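Local atomic coordinates of EvpC (Edwardsiella tarda, PDB entry 3EAA), a protein that is a secreted Hcp-family component of the type VI secretion system that probably forms hexameric rings of the secretion tube. Residues 5-10 and 83-88; 23-28 and 59-64; 30-35 and 52-57; 135-140 and 148-153. One frame throughout, in Å; residues are numbered along the deposited sequence.

Contact 1. Residues 5-10 and 83-88; sequences TYIKLD and LELEIC
Ile7 and Leu83 pack against each other on the core side of two antiparallel strands whose axes come within 4.7 Å. Their side chains meet at a slant: Ile7 is extended, CG1 anti to its backbone N (chi1 -156°), and this drives CD1 into the fork of Leu83, 3.5 Å from its CD1 and as near its CD2. Leu9 CG lies 3.7 Å from Leu83 CD1. Farther along the same face, the methyl CG2 of Thr5 meets Leu85 CD2 at 3.6 Å, while Thr5 runs alongside Ile87, both pointing the same way. Leu57 of strand 52-62 touches Ile7, Leu83 and Leu85, so this face belongs to the interior of the Hcp beta barrel.

The other face is more polar. Cys88 SG comes to the rim of the Tyr6 ring, 3.8 Å from CD1 and 79° off the ring normal, an edge-on sulfur-aromatic contact; His21 stacks on the same ring. Lys8 and Glu84 extend in parallel, yet Lys8 NZ stays 5.0 Å from Glu84 OE2, too far for a salt bridge.

Between the faces, Tyr6 with Glu86 and Lys8 with Glu84 form two hydrogen-bonded pairs, each with both N-H...O bonds; Tyr6 N reaches Glu86 O at 2.7 Å, almost straight at 175°. The backbone polarity of these four residues is thus satisfied across the pair, leaving apolar carbon for the core and a probably attractive, unbonded charge pair outside.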
loop_
_atom_site.group_PDB
_atom_site.type_symbol
_atom_site.label_atom_id
_atom_site.label_comp_id
_atom_site.label_asym_id
_atom_site.label_seq_id
_atom_site.Cartn_x
_atom_site.Cartn_y
_atom_site.Cartn_z
ATOM N N THR A 5 18.140 23.139 5.310
ATOM C CA THR A 5 19.211 22.176 5.551
ATOM C C THR A 5 20.373 22.258 4.547
ATOM O O THR A 5 20.168 22.195 3.334
ATOM C CB THR A 5 18.651 20.752 5.520
ATOM O OG1 THR A 5 17.354 20.745 6.107
ATOM C CG2 THR A 5 19.562 19.797 6.279
ATOM N N TYR A 6 21.593 22.379 5.057
ATOM C CA TYR A 6 22.776 22.381 4.204
ATOM C C TYR A 6 23.723 21.264 4.596
ATOM O O TYR A 6 23.724 20.816 5.733
ATOM C CB TYR A 6 23.527 23.714 4.283
ATOM C CG TYR A 6 22.662 24.953 4.177
ATOM C CD1 TYR A 6 22.103 25.531 5.308
ATOM C CD2 TYR A 6 22.425 25.559 2.951
ATOM C CE1 TYR A 6 21.319 26.672 5.221
ATOM C CE2 TYR A 6 21.640 26.701 2.853
ATOM C CZ TYR A 6 21.091 27.250 3.993
ATOM O OH TYR A 6 20.315 28.385 3.920
ATOM N N ILE A 7 24.554 20.834 3.655
ATOM C CA ILE A 7 25.484 19.742 3.916
ATOM C C ILE A 7 26.825 19.925 3.198
ATOM O O ILE A 7 26.863 20.276 2.021
ATOM C CB ILE A 7 24.863 18.383 3.543
ATOM C CG1 ILE A 7 25.540 17.255 4.318
ATOM C CG2 ILE A 7 24.930 18.141 2.034
ATOM C CD1 ILE A 7 24.954 15.902 4.034
ATOM N N LYS A 8 27.919 19.679 3.916
ATOM C CA LYS A 8 29.263 19.927 3.395
ATOM C C LYS A 8 30.139 18.683 3.254
ATOM O O LYS A 8 30.199 17.839 4.150
ATOM C CB LYS A 8 29.994 20.947 4.258
ATOM C CG LYS A 8 31.493 20.939 4.048
ATOM C CD LYS A 8 32.151 22.073 4.808
ATOM C CE LYS A 8 33.564 22.327 4.300
ATOM N NZ LYS A 8 34.041 23.711 4.616
ATOM N N LEU A 9 30.822 18.601 2.111
ATOM C CA LEU A 9 31.741 17.513 1.790
ATOM C C LEU A 9 33.098 18.086 1.442
ATOM O O LEU A 9 33.194 19.134 0.802
ATOM C CB LEU A 9 31.248 16.736 0.578
ATOM C CG LEU A 9 30.313 15.544 0.734
ATOM C CD1 LEU A 9 29.542 15.364 -0.560
ATOM C CD2 LEU A 9 31.087 14.284 1.075
ATOM N N ASP A 10 34.146 17.380 1.848
ATOM C CA ASP A 10 35.512 17.833 1.625
ATOM C C ASP A 10 35.881 17.834 0.151
ATOM O O ASP A 10 35.896 16.788 -0.496
ATOM C CB ASP A 10 36.487 16.975 2.425
ATOM C CG ASP A 10 36.307 17.149 3.913
ATOM O OD1 ASP A 10 36.163 18.315 4.347
ATOM O OD2 ASP A 10 36.303 16.133 4.643
ATOM N N LEU A 83 31.743 14.720 6.688
ATOM C CA LEU A 83 30.490 15.258 6.201
ATOM C C LEU A 83 29.813 16.027 7.333
ATOM O O LEU A 83 29.594 15.488 8.411
ATOM C CB LEU A 83 29.587 14.128 5.722
ATOM C CG LEU A 83 28.233 14.612 5.229
ATOM C CD1 LEU A 83 28.390 15.185 3.834
ATOM C CD2 LEU A 83 27.221 13.492 5.256
ATOM N N GLU A 84 29.499 17.293 7.083
ATOM C CA GLU A 84 28.833 18.125 8.065
ATOM C C GLU A 84 27.406 18.412 7.651
ATOM O O GLU A 84 27.165 19.034 6.634
ATOM C CB GLU A 84 29.563 19.457 8.231
ATOM C CG GLU A 84 30.897 19.368 8.943
ATOM C CD GLU A 84 31.769 20.592 8.688
ATOM O OE1 GLU A 84 31.333 21.729 8.981
ATOM O OE2 GLU A 84 32.898 20.415 8.189
ATOM N N LEU A 85 26.452 17.972 8.451
ATOM C CA LEU A 85 25.069 18.355 8.213
ATOM C C LEU A 85 24.665 19.523 9.116
ATOM O O LEU A 85 25.093 19.616 10.277
ATOM C CB LEU A 85 24.125 17.169 8.411
ATOM C CG LEU A 85 22.792 17.353 7.683
ATOM C CD1 LEU A 85 22.224 16.020 7.237
ATOM C CD2 LEU A 85 21.801 18.120 8.550
ATOM N N GLU A 86 23.839 20.412 8.576
ATOM C CA GLU A 86 23.499 21.631 9.284
ATOM C C GLU A 86 22.102 22.146 8.937
ATOM O O GLU A 86 21.823 22.498 7.790
ATOM C CB GLU A 86 24.547 22.691 8.976
ATOM C CG GLU A 86 24.744 23.708 10.057
ATOM C CD GLU A 86 26.070 24.437 9.920
ATOM O OE1 GLU A 86 27.115 23.757 9.790
ATOM O OE2 GLU A 86 26.068 25.688 9.949
ATOM N N ILE A 87 21.229 22.190 9.937
ATOM C CA ILE A 87 19.899 22.726 9.753
ATOM C C ILE A 87 19.834 24.083 10.437
ATOM O O ILE A 87 20.179 24.221 11.609
ATOM C CB ILE A 87 18.822 21.785 10.314
ATOM C CG1 ILE A 87 19.152 20.330 10.008
ATOM C CG2 ILE A 87 17.462 22.120 9.727
ATOM C CD1 ILE A 87 20.050 19.679 11.029
ATOM N N CYS A 88 19.396 25.089 9.689
ATOM C CA CYS A 88 19.461 26.470 10.151
ATOM C C CYS A 88 18.091 27.128 10.142
ATOM O O CYS A 88 17.331 26.970 9.198
ATOM C CB CYS A 88 20.411 27.279 9.262
ATOM S SG CYS A 88 22.039 26.536 8.993
#

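Contact 2. Residues 23-28 and 59-64; sequences KWIEVL and VTKWMD
Val27 and Val59 meet where the two sheets of the Hcp beta barrel close on each other. Strand 25-27 belongs to one sheet and strand 59-62 to the other; their axes approach to 6.1 Å at 111°, too steep for a regular ladder. One backbone bond nevertheless joins them, Leu28 N to Thr60 O at 2.8 Å, with 155° at the hydrogen.

The tight part lies on the inner side. Val27 CG2, anti to its backbone N, reaches Val59 CG1 at 3.9 Å, the two side chains crossing at about a right angle. Next to them Ile25 sets CG2 against the aliphatic end of Lys61, 3.8 Å from CE, and close to the carboxylate of Asp64. Lys61 can lie there because its chain folds back at chi2 and chi3 instead of extending. The fold carries NZ to Asp64 OD1, a salt bridge of 2.8 Å that meets the oxygen from above the carboxylate plane, 37° out of it. This ammonium group has a second ionic partner in Glu124, while Asp64 OD1 also accepts Ala66 N and so caps the turn leading to helix 67-76. A buried lysine gripped by two carboxylates is likely to remain charged.

Toward solvent the packing thins. Glu26 meets Lys61 CB through its carbonyl O alone, and its carboxylate is exposed. Leu28 sets CD1 over one face of the exposed Trp62 indole, displaced toward the rim and 4.3 Å from Trp62 CE2.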
loop_
_atom_site.group_PDB
_atom_site.type_symbol
_atom_site.label_atom_id
_atom_site.label_comp_id
_atom_site.label_asym_id
_atom_site.label_seq_id
_atom_site.Cartn_x
_atom_site.Cartn_y
_atom_site.Cartn_z
ATOM N N LYS A 23 28.621 27.831 -1.348
ATOM C CA LYS A 23 28.967 26.665 -2.163
ATOM C C LYS A 23 28.679 25.317 -1.478
ATOM O O LYS A 23 29.047 24.254 -1.987
ATOM C CB LYS A 23 30.424 26.749 -2.640
ATOM C CG LYS A 23 30.649 27.784 -3.740
ATOM C CD LYS A 23 32.124 28.170 -3.903
ATOM C CE LYS A 23 32.804 27.424 -5.050
ATOM N NZ LYS A 23 34.032 28.127 -5.532
ATOM N N TRP A 24 28.016 25.364 -0.328
ATOM C CA TRP A 24 27.524 24.157 0.314
ATOM C C TRP A 24 26.476 23.524 -0.574
ATOM O O TRP A 24 26.004 24.153 -1.516
ATOM C CB TRP A 24 26.863 24.508 1.637
ATOM C CG TRP A 24 27.805 24.687 2.754
ATOM C CD1 TRP A 24 28.863 25.540 2.801
ATOM C CD2 TRP A 24 27.769 24.013 4.015
ATOM N NE1 TRP A 24 29.498 25.431 4.012
ATOM C CE2 TRP A 24 28.846 24.502 4.775
ATOM C CE3 TRP A 24 26.932 23.037 4.569
ATOM C CZ2 TRP A 24 29.110 24.051 6.066
ATOM C CZ3 TRP A 24 27.197 22.591 5.852
ATOM C CH2 TRP A 24 28.275 23.099 6.584
ATOM N N ILE A 25 26.091 22.292 -0.258
ATOM C CA ILE A 25 25.009 21.629 -0.974
ATOM C C ILE A 25 23.679 21.849 -0.263
ATOM O O ILE A 25 23.523 21.474 0.897
ATOM C CB ILE A 25 25.234 20.106 -1.085
ATOM C CG1 ILE A 25 26.416 19.781 -2.002
ATOM C CG2 ILE A 25 23.965 19.415 -1.568
ATOM C CD1 ILE A 25 27.765 19.822 -1.290
ATOM N N GLU A 26 22.725 22.450 -0.967
ATOM C CA GLU A 26 21.382 22.654 -0.435
ATOM C C GLU A 26 20.589 21.345 -0.423
ATOM O O GLU A 26 20.487 20.655 -1.440
ATOM C CB GLU A 26 20.636 23.734 -1.235
ATOM C CG GLU A 26 21.170 25.158 -1.025
ATOM C CD GLU A 26 20.328 26.222 -1.721
ATOM O OE1 GLU A 26 19.544 25.855 -2.626
ATOM O OE2 GLU A 26 20.449 27.422 -1.361
ATOM N N VAL A 27 20.031 20.998 0.734
ATOM C CA VAL A 27 19.306 19.734 0.862
ATOM C C VAL A 27 17.918 19.925 1.447
ATOM O O VAL A 27 17.698 20.805 2.276
ATOM C CB VAL A 27 20.099 18.679 1.685
ATOM C CG1 VAL A 27 20.895 19.347 2.779
ATOM C CG2 VAL A 27 19.169 17.628 2.259
ATOM N N LEU A 28 16.988 19.091 0.998
ATOM C CA LEU A 28 15.615 19.111 1.488
ATOM C C LEU A 28 15.424 18.277 2.757
ATOM O O LEU A 28 15.194 18.822 3.836
ATOM C CB LEU A 28 14.693 18.607 0.398
ATOM C CG LEU A 28 15.124 19.255 -0.910
ATOM C CD1 LEU A 28 14.371 18.664 -2.095
ATOM C CD2 LEU A 28 14.908 20.758 -0.793
ATOM N N VAL A 59 19.997 11.563 2.164
ATOM C CA VAL A 59 19.829 12.938 1.765
ATOM C C VAL A 59 18.934 13.052 0.543
ATOM O O VAL A 59 18.958 12.202 -0.333
ATOM C CB VAL A 59 21.191 13.613 1.549
ATOM C CG1 VAL A 59 21.085 14.744 0.538
ATOM C CG2 VAL A 59 21.710 14.113 2.873
ATOM N N THR A 60 18.126 14.101 0.509
ATOM C CA THR A 60 17.359 14.424 -0.682
ATOM C C THR A 60 17.702 15.835 -1.151
ATOM O O THR A 60 17.824 16.750 -0.343
ATOM C CB THR A 60 15.842 14.297 -0.445
ATOM O OG1 THR A 60 15.549 12.981 0.027
ATOM C CG2 THR A 60 15.081 14.527 -1.731
ATOM N N LYS A 61 17.867 15.998 -2.460
ATOM C CA LYS A 61 18.219 17.292 -3.027
ATOM C C LYS A 61 18.040 17.296 -4.539
ATOM O O LYS A 61 17.835 16.245 -5.143
ATOM C CB LYS A 61 19.657 17.675 -2.648
ATOM C CG LYS A 61 20.639 16.521 -2.681
ATOM C CD LYS A 61 21.238 16.321 -4.066
ATOM C CE LYS A 61 22.551 17.072 -4.232
ATOM N NZ LYS A 61 23.112 16.898 -5.604
ATOM N N TRP A 62 18.102 18.484 -5.139
ATOM C CA TRP A 62 17.985 18.616 -6.583
ATOM C C TRP A 62 19.305 18.254 -7.201
ATOM O O TRP A 62 20.279 17.993 -6.502
ATOM C CB TRP A 62 17.643 20.050 -6.989
ATOM C CG TRP A 62 16.356 20.557 -6.418
ATOM C CD1 TRP A 62 16.164 21.716 -5.715
ATOM C CD2 TRP A 62 15.080 19.915 -6.490
ATOM N NE1 TRP A 62 14.845 21.834 -5.350
ATOM C CE2 TRP A 62 14.156 20.738 -5.810
ATOM C CE3 TRP A 62 14.624 18.721 -7.061
ATOM C CZ2 TRP A 62 12.809 20.409 -5.688
ATOM C CZ3 TRP A 62 13.283 18.394 -6.933
ATOM C CH2 TRP A 62 12.393 19.234 -6.254
HETATM N N MSE A 63 19.335 18.232 -8.525
HETATM C CA MSE A 63 20.596 18.162 -9.233
HETATM C C MSE A 63 21.309 19.477 -9.074
HETATM O O MSE A 63 20.716 20.551 -9.189
HETATM C CB MSE A 63 20.375 17.908 -10.718
HETATM C CG MSE A 63 20.512 16.456 -11.123
HETATM SE SE MSE A 63 20.947 16.263 -13.014
HETATM C CE MSE A 63 21.520 14.392 -12.971
ATOM N N ASP A 64 22.597 19.403 -8.821
ATOM C CA ASP A 64 23.393 20.605 -8.839
ATOM C C ASP A 64 24.760 20.285 -9.407
ATOM O O ASP A 64 24.915 19.387 -10.231
ATOM C CB ASP A 64 23.494 21.194 -7.438
ATOM C CG ASP A 64 23.588 20.137 -6.388
ATOM O OD1 ASP A 64 24.410 19.218 -6.569
ATOM O OD2 ASP A 64 22.846 20.221 -5.388
#

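Contact 3. Residues 30-35 and 52-57; sequences FAWGAG and AMMSVL
Trp32 and Met54, a selenomethionine in this crystal, form the apolar centre of an antiparallel strand pair in one sheet of the Hcp barrel. Methyl CE of Met54 comes to the indole rim near its plane, 3.7 Å from Trp32 CZ2, and also lies 4.0 Å from Ala34 CB, although the exact position of this methyl is uncertain. At the other end Leu57 CD1 sits by Phe30 CB at 3.8 Å and by Trp32 CB at 4.0 Å, while Phe30 and Leu57 both lean on Leu85 of the facing sheet.

Outward from this packing comes the ladder, its strand directions 174° apart. Gly35 and Met53 form a hydrogen-bonded pair, with Gly35 N to Met53 O at 2.8 Å, and Ser55 N gives Gly33 O a bond of 2.7 Å. The opposite edge of strand 32-35 pairs, through Trp32, Gly33 and Ala34, with a strand of the third subunit, so the sheet runs on across the interface. Trp32 NE1 is held by Tyr130 OH, which also binds Ser55 O.

Beyond Gly33 the regular pattern gives way to a side-chain substitute: Ser55 OG donates to Val56 O at 2.9 Å and accepts only a weak, bent bond from Gly33 N, 3.1 Å long with 120° at the hydrogen.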
loop_
_atom_site.group_PDB
_atom_site.type_symbol
_atom_site.label_atom_id
_atom_site.label_comp_id
_atom_site.label_asym_id
_atom_site.label_seq_id
_atom_site.Cartn_x
_atom_site.Cartn_y
_atom_site.Cartn_z
ATOM N N PHE A 30 16.667 14.847 5.371
ATOM C CA PHE A 30 17.826 14.051 5.744
ATOM C C PHE A 30 17.536 12.625 6.218
ATOM O O PHE A 30 18.159 11.678 5.733
ATOM C CB PHE A 30 18.707 14.784 6.754
ATOM C CG PHE A 30 17.977 15.278 7.963
ATOM C CD1 PHE A 30 17.408 16.529 7.964
ATOM C CD2 PHE A 30 17.887 14.505 9.100
ATOM C CE1 PHE A 30 16.755 17.007 9.063
ATOM C CE2 PHE A 30 17.226 14.976 10.220
ATOM C CZ PHE A 30 16.658 16.232 10.200
ATOM N N ALA A 31 16.613 12.463 7.163
ATOM C CA ALA A 31 16.318 11.127 7.695
ATOM C C ALA A 31 17.564 10.386 8.180
ATOM O O ALA A 31 18.498 10.137 7.424
ATOM C CB ALA A 31 15.581 10.288 6.678
ATOM N N TRP A 32 17.558 10.020 9.452
ATOM C CA TRP A 32 18.704 9.383 10.087
ATOM C C TRP A 32 18.245 8.714 11.366
ATOM O O TRP A 32 17.288 9.154 11.998
ATOM C CB TRP A 32 19.779 10.412 10.433
ATOM C CG TRP A 32 20.846 9.852 11.324
ATOM C CD1 TRP A 32 21.988 9.223 10.931
ATOM C CD2 TRP A 32 20.867 9.862 12.761
ATOM N NE1 TRP A 32 22.724 8.844 12.031
ATOM C CE2 TRP A 32 22.057 9.225 13.163
ATOM C CE3 TRP A 32 20.001 10.349 13.742
ATOM C CZ2 TRP A 32 22.400 9.061 14.502
ATOM C CZ3 TRP A 32 20.348 10.186 15.076
ATOM C CH2 TRP A 32 21.536 9.544 15.441
ATOM N N GLY A 33 18.938 7.660 11.763
ATOM C CA GLY A 33 18.474 6.878 12.885
ATOM C C GLY A 33 19.537 6.050 13.569
ATOM O O GLY A 33 20.561 5.679 12.980
ATOM N N ALA A 34 19.277 5.758 14.833
ATOM C CA ALA A 34 20.150 4.913 15.609
ATOM C C ALA A 34 19.296 4.223 16.651
ATOM O O ALA A 34 18.141 4.584 16.857
ATOM C CB ALA A 34 21.223 5.745 16.265
ATOM N N GLY A 35 19.861 3.225 17.305
ATOM C CA GLY A 35 19.146 2.519 18.343
ATOM C C GLY A 35 19.803 1.180 18.558
ATOM O O GLY A 35 20.523 0.699 17.686
ATOM N N ALA A 52 25.001 -1.738 19.780
ATOM C CA ALA A 52 24.615 -0.459 19.261
ATOM C C ALA A 52 24.514 -0.328 17.801
ATOM O O ALA A 52 25.379 -0.707 17.107
ATOM C CB ALA A 52 25.538 0.491 19.716
HETATM N N MSE A 53 23.476 0.288 17.317
HETATM C CA MSE A 53 23.545 0.588 15.956
HETATM C C MSE A 53 22.957 1.730 15.321
HETATM O O MSE A 53 21.970 2.202 15.732
HETATM C CB MSE A 53 23.417 -0.608 15.121
HETATM C CG MSE A 53 24.001 -0.422 13.761
HETATM SE SE MSE A 53 25.488 -2.043 13.114
HETATM C CE MSE A 53 25.421 -0.042 12.004
HETATM N N MSE A 54 23.585 2.100 14.222
HETATM C CA MSE A 54 23.319 3.298 13.483
HETATM C C MSE A 54 22.977 3.108 12.040
HETATM O O MSE A 54 23.376 2.186 11.412
HETATM C CB MSE A 54 24.429 4.305 13.691
HETATM C CG MSE A 54 24.944 4.336 15.011
HETATM SE SE MSE A 54 26.948 5.403 15.048
HETATM C CE MSE A 54 25.050 6.581 15.381
ATOM N N SER A 55 22.203 4.035 11.527
ATOM C CA SER A 55 21.758 4.020 10.149
ATOM C C SER A 55 22.418 4.924 9.158
ATOM O O SER A 55 23.028 5.859 9.513
ATOM C CB SER A 55 20.249 4.137 10.036
ATOM O OG SER A 55 19.842 5.421 9.806
ATOM N N VAL A 56 22.315 4.621 7.888
ATOM C CA VAL A 56 22.854 5.536 6.909
ATOM C C VAL A 56 22.066 6.831 7.007
ATOM O O VAL A 56 20.971 6.857 7.578
ATOM C CB VAL A 56 22.738 4.944 5.504
ATOM C CG1 VAL A 56 23.424 5.828 4.502
ATOM C CG2 VAL A 56 23.349 3.553 5.479
ATOM N N LEU A 57 22.637 7.909 6.482
ATOM C CA LEU A 57 21.919 9.169 6.375
ATOM C C LEU A 57 21.381 9.248 4.964
ATOM O O LEU A 57 22.104 8.975 4.012
ATOM C CB LEU A 57 22.857 10.342 6.623
ATOM C CG LEU A 57 22.300 11.717 6.262
ATOM C CD1 LEU A 57 21.487 12.291 7.401
ATOM C CD2 LEU A 57 23.420 12.667 5.903
#

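Contact 4. Residues 135-140 and 148-153; sequences WEYVPQ and GKIGPE
Glu136 and Lys149 are brought together by unlike torsions. Glu136 turns CG anti to its carbonyl carbon (chi1 -63°) and then extends, whereas Lys149 starts straight and kinks at chi3, -80°, bending its end toward the acid. The resulting salt bridge, Lys149 NZ to Glu136 OE1, is 3.3 Å long and approaches from above the carboxylate plane. Below the charges, carbon packs on carbon: Lys149 CG lies 3.5 Å from Val138 CG2, and Glu136 lays its CG across Pro152 CB.

The two segments are the arms of a long excursion between strands 132-134 and 154-156, running in nearly opposite directions, 165° apart, without regular strand structure. Ile150 N donates to Tyr137 O at 2.7 Å, a nearly straight bond across the arms. On Ile150 itself CG1 is shared, touching the rim of the Tyr137 ring in its plane, 3.9 Å from CD2, and standing equally far from Pro139 CD.

At the base Glu153 CB packs 3.9 Å from Trp135 CD1, while the polar ends of both residues face another chain: Trp135 NE1 and Glu153 OE1 bind Ser72 of the third subunit, and Glu153 OE1 also forms a salt bridge with its Lys69. The chemistry thus divides in two. The Ile150-Tyr137 backbone bond, the Glu136-Lys149 ion pair at the surface and the carbon packing together join the arms, with Lys101 a long, weak second partner of Glu136, while the carboxylate of Glu153 joins subunits.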
loop_
_atom_site.group_PDB
_atom_site.type_symbol
_atom_site.label_atom_id
_atom_site.label_comp_id
_atom_site.label_asym_id
_atom_site.label_seq_id
_atom_site.Cartn_x
_atom_site.Cartn_y
_atom_site.Cartn_z
ATOM N N TRP A 135 25.984 14.775 17.455
ATOM C CA TRP A 135 24.679 15.440 17.355
ATOM C C TRP A 135 24.721 16.970 17.407
ATOM O O TRP A 135 24.522 17.623 16.388
ATOM C CB TRP A 135 23.666 14.943 18.394
ATOM C CG TRP A 135 23.909 13.601 18.986
ATOM C CD1 TRP A 135 23.877 13.288 20.312
ATOM C CD2 TRP A 135 24.204 12.386 18.293
ATOM N NE1 TRP A 135 24.139 11.957 20.490
ATOM C CE2 TRP A 135 24.344 11.381 19.274
ATOM C CE3 TRP A 135 24.365 12.052 16.951
ATOM C CZ2 TRP A 135 24.639 10.057 18.943
ATOM C CZ3 TRP A 135 24.659 10.729 16.627
ATOM C CH2 TRP A 135 24.792 9.752 17.623
ATOM N N GLU A 136 24.938 17.533 18.592
ATOM C CA GLU A 136 24.906 18.993 18.779
ATOM C C GLU A 136 23.573 19.634 18.405
ATOM O O GLU A 136 23.152 19.622 17.245
ATOM C CB GLU A 136 26.013 19.686 17.990
ATOM C CG GLU A 136 27.422 19.328 18.385
ATOM C CD GLU A 136 28.431 20.263 17.755
ATOM O OE1 GLU A 136 28.018 21.350 17.303
ATOM O OE2 GLU A 136 29.631 19.924 17.714
ATOM N N TYR A 137 22.930 20.219 19.404
ATOM C CA TYR A 137 21.680 20.938 19.228
ATOM C C TYR A 137 21.779 22.300 19.917
ATOM O O TYR A 137 22.521 22.463 20.886
ATOM C CB TYR A 137 20.547 20.143 19.868
ATOM C CG TYR A 137 19.226 20.885 19.960
ATOM C CD1 TYR A 137 18.338 20.879 18.894
ATOM C CD2 TYR A 137 18.859 21.572 21.116
ATOM C CE1 TYR A 137 17.131 21.538 18.962
ATOM C CE2 TYR A 137 17.649 22.239 21.195
ATOM C CZ TYR A 137 16.783 22.217 20.110
ATOM O OH TYR A 137 15.566 22.873 20.151
ATOM N N VAL A 138 21.021 23.271 19.427
ATOM C CA VAL A 138 20.977 24.589 20.040
ATOM C C VAL A 138 19.542 25.093 20.112
ATOM O O VAL A 138 18.884 25.223 19.082
ATOM C CB VAL A 138 21.816 25.604 19.239
ATOM C CG1 VAL A 138 21.603 27.004 19.756
ATOM C CG2 VAL A 138 23.290 25.243 19.297
ATOM N N PRO A 139 19.049 25.374 21.331
ATOM C CA PRO A 139 17.749 26.007 21.584
ATOM C C PRO A 139 17.683 27.419 21.010
ATOM O O PRO A 139 18.705 27.954 20.572
ATOM C CB PRO A 139 17.698 26.078 23.111
ATOM C CG PRO A 139 19.115 25.962 23.527
ATOM C CD PRO A 139 19.676 24.964 22.591
ATOM N N GLN A 140 16.496 28.019 21.024
ATOM C CA GLN A 140 16.318 29.379 20.523
ATOM C C GLN A 140 15.449 30.195 21.480
ATOM O O GLN A 140 14.370 29.755 21.887
ATOM C CB GLN A 140 15.699 29.356 19.120
ATOM C CG GLN A 140 15.743 30.683 18.362
ATOM C CD GLN A 140 15.111 30.599 16.971
ATOM O OE1 GLN A 140 15.542 31.274 16.033
ATOM N NE2 GLN A 140 14.082 29.769 16.838
ATOM N N GLY A 148 22.066 28.567 24.934
ATOM C CA GLY A 148 23.236 27.729 25.107
ATOM C C GLY A 148 23.203 26.489 24.236
ATOM O O GLY A 148 22.144 25.942 23.955
ATOM N N LYS A 149 24.371 26.041 23.799
ATOM C CA LYS A 149 24.459 24.832 22.986
ATOM C C LYS A 149 24.410 23.573 23.843
ATOM O O LYS A 149 25.004 23.526 24.918
ATOM C CB LYS A 149 25.725 24.829 22.128
ATOM C CG LYS A 149 25.795 23.641 21.186
ATOM C CD LYS A 149 27.092 23.625 20.393
ATOM C CE LYS A 149 27.056 24.581 19.210
ATOM N NZ LYS A 149 28.269 24.415 18.361
ATOM N N ILE A 150 23.715 22.550 23.350
ATOM C CA ILE A 150 23.514 21.332 24.128
ATOM C C ILE A 150 24.562 20.263 23.845
ATOM O O ILE A 150 24.528 19.603 22.804
ATOM C CB ILE A 150 22.104 20.746 23.946
ATOM C CG1 ILE A 150 21.047 21.796 24.302
ATOM C CG2 ILE A 150 21.929 19.497 24.810
ATOM C CD1 ILE A 150 21.350 22.581 25.568
ATOM N N GLY A 151 25.466 20.114 24.817
ATOM C CA GLY A 151 26.639 19.232 24.773
ATOM C C GLY A 151 26.739 18.326 23.548
ATOM O O GLY A 151 26.002 17.347 23.426
ATOM N N PRO A 152 27.660 18.665 22.635
ATOM C CA PRO A 152 28.025 17.852 21.469
ATOM C C PRO A 152 28.391 16.428 21.867
ATOM O O PRO A 152 29.441 16.188 22.465
ATOM C CB PRO A 152 29.272 18.567 20.935
ATOM C CG PRO A 152 29.721 19.473 22.097
ATOM C CD PRO A 152 28.430 19.916 22.673
ATOM N N GLU A 153 27.529 15.482 21.534
ATOM C CA GLU A 153 27.808 14.089 21.831
ATOM C C GLU A 153 27.732 13.279 20.545
ATOM O O GLU A 153 27.426 13.824 19.481
ATOM C CB GLU A 153 26.845 13.555 22.889
ATOM C CG GLU A 153 27.178 14.034 24.290
ATOM C CD GLU A 153 25.966 14.141 25.182
ATOM O OE1 GLU A 153 25.246 13.132 25.346
ATOM O OE2 GLU A 153 25.739 15.241 25.730
#

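How the contacts relate
From the N terminus, strand 4-9 waits until strand 80-88 arrives to close contact 1, the longest of these loops. Inside it lies contact 2, where 23-28 meets 59-64, and inside that in turn contact 3, 30-35 with 52-57; none cross. Contact 4 follows in series, closing a short loop late in the chain. Contact 1 joins neighbours within one sheet, which strand 25-27 extends from contact 2 through Thr5 O and Val27 N, 2.9 Å apart. Contacts 2 and 3 share strand 52-62 of the other sheet, on opposite sides of the chain's centre. Trp32 and Trp135 connect contacts 3 and 4, both of which touch the third subunit.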